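Local atomic coordinates of ABC-type phosphate transport system, periplasmic component (Lactobacillus brevis, PDB entry 4ECF), a protein that probably serves as the solute-binding component of a PstSACB-type ABC transporter, binding phosphate for import across the cytoplasmic membrane. Residues G82-L96 and V173-L187. Residues are numbered along the deposited sequence; the frame is centred on the assembly and turned at random. Where two conformers were deposited one is given.
Sequences GITPIVNKKVGVKNL and VAFSYVNKTVQALSL. With EDO (1,2-ethanediol), chain K; ACT (acetate ion), chain C.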
# COMPACT_ATOMS: atom_id res chain seq x y z
N GLY A 82 -4.01 -3.76 -3.30
CA GLY A 82 -4.13 -3.00 -4.53
C GLY A 82 -3.89 -1.53 -4.27
O GLY A 82 -4.16 -1.01 -3.16
N ILE A 83 -3.31 -0.87 -5.26
CA ILE A 83 -3.07 0.59 -5.25
C ILE A 83 -3.78 1.20 -6.45
O ILE A 83 -3.69 0.69 -7.60
CB ILE A 83 -1.57 0.89 -5.28
CG1 ILE A 83 -0.91 0.37 -4.00
CG2 ILE A 83 -1.30 2.41 -5.52
CD1 ILE A 83 0.56 0.12 -4.19
N THR A 84 -4.45 2.31 -6.20
CA THR A 84 -5.22 3.00 -7.24
C THR A 84 -4.94 4.50 -7.26
O THR A 84 -4.76 5.13 -6.22
CB THR A 84 -6.72 2.78 -7.10
OG1 THR A 84 -7.41 3.40 -8.21
CG2 THR A 84 -7.29 3.34 -5.82
N PRO A 85 -4.85 5.07 -8.47
CA PRO A 85 -4.93 6.54 -8.53
C PRO A 85 -6.27 7.01 -7.99
O PRO A 85 -7.30 6.30 -8.09
CB PRO A 85 -4.84 6.86 -10.02
CG PRO A 85 -4.61 5.60 -10.73
CD PRO A 85 -4.91 4.47 -9.81
N ILE A 86 -6.25 8.17 -7.33
CA ILE A 86 -7.44 8.83 -6.87
C ILE A 86 -7.40 10.28 -7.28
O ILE A 86 -6.35 10.88 -7.36
CB ILE A 86 -7.61 8.75 -5.32
CG1 ILE A 86 -6.36 9.23 -4.55
CG2 ILE A 86 -7.96 7.30 -4.88
CD1 ILE A 86 -6.65 9.60 -3.10
N VAL A 87 -8.57 10.83 -7.59
CA VAL A 87 -8.68 12.21 -7.98
C VAL A 87 -9.77 12.93 -7.20
O VAL A 87 -10.67 12.32 -6.65
CB VAL A 87 -8.96 12.37 -9.49
CG1 VAL A 87 -7.84 11.77 -10.33
CG2 VAL A 87 -10.31 11.77 -9.86
N ASN A 88 -9.65 14.25 -7.16
CA ASN A 88 -10.70 15.09 -6.63
C ASN A 88 -11.95 14.85 -7.47
O ASN A 88 -11.86 14.67 -8.69
CB ASN A 88 -10.24 16.54 -6.68
CG ASN A 88 -11.30 17.50 -6.17
OD1 ASN A 88 -12.14 17.96 -6.94
ND2 ASN A 88 -11.26 17.82 -4.89
N LYS A 89 -13.10 14.78 -6.84
CA LYS A 89 -14.33 14.36 -7.54
C LYS A 89 -14.81 15.30 -8.65
O LYS A 89 -15.65 14.92 -9.46
CB LYS A 89 -15.44 14.13 -6.50
CG LYS A 89 -15.20 12.93 -5.63
CD LYS A 89 -16.39 12.58 -4.73
CE LYS A 89 -16.79 13.74 -3.83
NZ LYS A 89 -17.96 13.39 -2.96
N LYS A 90 -14.26 16.52 -8.72
CA LYS A 90 -14.65 17.47 -9.73
C LYS A 90 -13.69 17.56 -10.94
O LYS A 90 -13.88 18.44 -11.79
CB LYS A 90 -14.89 18.85 -9.09
CG LYS A 90 -15.98 18.83 -8.04
CD LYS A 90 -16.41 20.24 -7.64
CE LYS A 90 -17.05 20.28 -6.26
NZ LYS A 90 -18.28 19.46 -6.13
N VAL A 91 -12.72 16.66 -11.09
CA VAL A 91 -11.76 16.82 -12.21
C VAL A 91 -12.37 16.46 -13.57
O VAL A 91 -11.80 16.80 -14.61
CB VAL A 91 -10.40 16.10 -12.01
CG1 VAL A 91 -9.77 16.46 -10.66
CG2 VAL A 91 -10.50 14.59 -12.20
N GLY A 92 -13.51 15.75 -13.56
CA GLY A 92 -14.25 15.46 -14.79
C GLY A 92 -13.82 14.21 -15.56
O GLY A 92 -14.17 14.09 -16.73
N VAL A 93 -13.03 13.33 -14.93
CA VAL A 93 -12.66 12.05 -15.53
C VAL A 93 -12.69 10.94 -14.51
O VAL A 93 -12.49 11.15 -13.29
CB VAL A 93 -11.28 12.05 -16.22
CG1 VAL A 93 -11.15 13.23 -17.19
CG2 VAL A 93 -10.19 12.09 -15.18
N LYS A 94 -12.93 9.74 -15.03
CA LYS A 94 -13.00 8.52 -14.25
C LYS A 94 -12.04 7.43 -14.75
O LYS A 94 -11.95 6.36 -14.14
CB LYS A 94 -14.45 7.98 -14.26
CG LYS A 94 -15.40 8.89 -13.49
CD LYS A 94 -16.71 8.23 -13.15
CE LYS A 94 -17.67 9.27 -12.56
NZ LYS A 94 -18.42 8.73 -11.39
N ASN A 95 -11.32 7.73 -15.82
CA ASN A 95 -10.43 6.78 -16.47
C ASN A 95 -9.28 7.55 -17.10
O ASN A 95 -9.47 8.68 -17.53
CB ASN A 95 -11.12 6.00 -17.58
CG ASN A 95 -10.19 5.01 -18.28
OD1 ASN A 95 -9.83 3.97 -17.71
ND2 ASN A 95 -9.73 5.40 -19.51
N LEU A 96 -8.10 6.92 -17.09
CA LEU A 96 -6.94 7.37 -17.89
C LEU A 96 -6.28 6.17 -18.55
O LEU A 96 -6.34 5.06 -18.01
CB LEU A 96 -5.89 8.07 -17.01
CG LEU A 96 -6.29 9.39 -16.37
CD1 LEU A 96 -5.23 9.79 -15.34
CD2 LEU A 96 -6.53 10.53 -17.33
N VAL A 173 -3.29 5.74 -3.71
CA VAL A 173 -3.54 5.22 -2.40
C VAL A 173 -3.96 3.77 -2.48
O VAL A 173 -4.51 3.30 -3.49
CB VAL A 173 -4.61 6.05 -1.63
CG1 VAL A 173 -6.04 5.73 -2.10
CG2 VAL A 173 -4.36 5.98 -0.14
N ALA A 174 -3.64 3.06 -1.42
CA ALA A 174 -4.08 1.65 -1.26
C ALA A 174 -5.62 1.56 -1.33
O ALA A 174 -6.33 2.42 -0.85
CB ALA A 174 -3.56 1.10 0.07
N PHE A 175 -6.15 0.45 -1.90
CA PHE A 175 -7.58 0.25 -2.08
C PHE A 175 -8.49 0.52 -0.84
O PHE A 175 -9.54 1.18 -0.95
CB PHE A 175 -7.86 -1.20 -2.55
CG PHE A 175 -7.61 -1.48 -4.02
CD1 PHE A 175 -6.93 -0.62 -4.87
CD2 PHE A 175 -7.98 -2.71 -4.54
CE1 PHE A 175 -6.71 -0.95 -6.20
CE2 PHE A 175 -7.77 -3.04 -5.88
CZ PHE A 175 -7.12 -2.17 -6.69
N SER A 176 -8.05 0.11 0.33
CA SER A 176 -8.90 0.32 1.54
C SER A 176 -9.22 1.78 1.84
O SER A 176 -10.28 2.12 2.42
CB SER A 176 -8.24 -0.25 2.77
OG SER A 176 -7.45 0.74 3.40
N TYR A 177 -8.29 2.66 1.46
CA TYR A 177 -8.48 4.05 1.78
C TYR A 177 -9.49 4.71 0.88
O TYR A 177 -9.93 5.81 1.15
CB TYR A 177 -7.14 4.82 1.71
CG TYR A 177 -6.21 4.60 2.90
CD1 TYR A 177 -5.40 3.47 3.01
CD2 TYR A 177 -6.19 5.52 3.96
CE1 TYR A 177 -4.60 3.25 4.11
CE2 TYR A 177 -5.38 5.32 5.06
CZ TYR A 177 -4.59 4.18 5.16
OH TYR A 177 -3.76 4.07 6.26
N VAL A 178 -9.86 4.08 -0.24
CA VAL A 178 -10.81 4.71 -1.13
C VAL A 178 -12.18 4.81 -0.43
O VAL A 178 -12.64 3.82 0.12
CB VAL A 178 -10.94 3.95 -2.48
CG1 VAL A 178 -12.04 4.58 -3.32
CG2 VAL A 178 -9.59 3.94 -3.23
N ASN A 179 -12.76 6.00 -0.45
CA ASN A 179 -14.10 6.27 0.08
C ASN A 179 -14.80 7.36 -0.74
O ASN A 179 -14.25 7.84 -1.74
CB ASN A 179 -14.06 6.60 1.60
CG ASN A 179 -13.43 7.96 1.94
OD1 ASN A 179 -13.36 8.86 1.11
ND2 ASN A 179 -13.01 8.12 3.19
N LYS A 180 -16.00 7.75 -0.30
CA LYS A 180 -16.86 8.68 -1.02
C LYS A 180 -16.30 10.09 -1.20
O LYS A 180 -16.82 10.86 -2.01
CB LYS A 180 -18.23 8.81 -0.31
CG LYS A 180 -19.12 7.58 -0.40
CD LYS A 180 -20.49 7.83 0.22
CE LYS A 180 -20.45 7.92 1.74
NZ LYS A 180 -20.04 6.63 2.36
N THR A 181 -15.25 10.44 -0.45
CA THR A 181 -14.66 11.78 -0.57
C THR A 181 -13.75 11.94 -1.80
O THR A 181 -13.41 13.05 -2.17
CB THR A 181 -13.87 12.17 0.69
OG1 THR A 181 -12.74 11.31 0.82
CG2 THR A 181 -14.75 12.06 1.97
N VAL A 182 -13.34 10.81 -2.39
CA VAL A 182 -12.47 10.82 -3.57
C VAL A 182 -12.97 9.85 -4.65
O VAL A 182 -13.86 9.03 -4.40
CB VAL A 182 -11.01 10.47 -3.19
CG1 VAL A 182 -10.45 11.51 -2.21
CG2 VAL A 182 -10.91 9.07 -2.59
N GLN A 183 -12.38 9.95 -5.85
CA GLN A 183 -12.75 9.12 -6.99
C GLN A 183 -11.56 8.28 -7.42
O GLN A 183 -10.54 8.84 -7.81
CB GLN A 183 -13.26 10.01 -8.14
CG GLN A 183 -13.37 9.32 -9.51
CD GLN A 183 -14.61 8.46 -9.61
OE1 GLN A 183 -15.71 8.99 -9.62
NE2 GLN A 183 -14.43 7.13 -9.71
N ALA A 184 -11.67 6.95 -7.33
CA ALA A 184 -10.66 6.04 -7.90
C ALA A 184 -10.78 6.04 -9.40
O ALA A 184 -11.88 5.99 -9.95
CB ALA A 184 -10.84 4.59 -7.40
N LEU A 185 -9.65 6.08 -10.07
CA LEU A 185 -9.64 5.94 -11.51
C LEU A 185 -9.47 4.52 -11.99
O LEU A 185 -8.62 3.76 -11.47
CB LEU A 185 -8.49 6.77 -12.12
CG LEU A 185 -8.51 8.27 -11.91
CD1 LEU A 185 -7.31 8.94 -12.56
CD2 LEU A 185 -9.80 8.94 -12.38
N SER A 186 -10.19 4.19 -13.06
CA SER A 186 -9.87 3.06 -13.90
C SER A 186 -8.64 3.48 -14.73
O SER A 186 -8.44 4.69 -14.95
CB SER A 186 -11.05 2.70 -14.81
OG SER A 186 -12.12 2.13 -14.05
N LEU A 187 -7.87 2.49 -15.17
CA LEU A 187 -6.70 2.70 -16.06
C LEU A 187 -6.87 1.77 -17.24
O LEU A 187 -7.07 0.53 -17.05
CB LEU A 187 -5.38 2.43 -15.34
CG LEU A 187 -5.10 3.36 -14.21
CD1 LEU A 187 -3.85 2.91 -13.44
CD2 LEU A 187 -4.87 4.75 -14.79
C1 EDO K . -13.09 21.35 -4.59
O1 EDO K . -13.10 20.65 -5.85
C2 EDO K . -13.98 20.65 -3.58
O2 EDO K . -13.60 19.27 -3.49
C ACT C . -8.83 3.61 6.22
O ACT C . -9.76 4.12 5.56
OXT ACT C . -8.34 2.52 5.87
CH3 ACT C . -8.32 4.32 7.44
O HOH W 1 -13.20 15.24 -3.98
O HOH W 2 -16.33 11.82 -9.16
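The F175 ring lies flat over G82, whose CA sits 3.5 Å from the ring centroid and only 5° off its normal, a CH-pi contact; W202 meets the ring edge-to-face. F175 N also donates to G82 O (2.8 Å). With only a methyl group at F175, as in an alanine, the cover over G82 would probably be lost and W202 left without this aromatic partner. From here strand 73-87 pairs antiparallel with V173-A174 and then Q183-A184, while N95-L96 runs parallel to S186-L187, so strand 183-187 is wedged between two parts of one segment. L185 CD1 touches V87 CG1 and L96 CD1, both at 3.6 Å, and CD2 rests on V93 O. With CG1 of I86 between the backbone N and the carbonyl carbon (chi1 52°), CG2 is turned to meet V173 CG1 at 3.7 Å. P85 O is gripped from opposite faces of its plane by T84 OG1 (2.9 Å) and L185 N (3.1 Å). Between the two turns, K89 NZ donates a hydrogen bond to K180 O (2.9 Å); K94 NZ reaches Q183 OE1 only weakly. Backbone bonds and aliphatic packing thus join the strands within this periplasmic-binding-protein domain, while the lysine-to-oxygen bonds come from the exposed side chains K89 and K94.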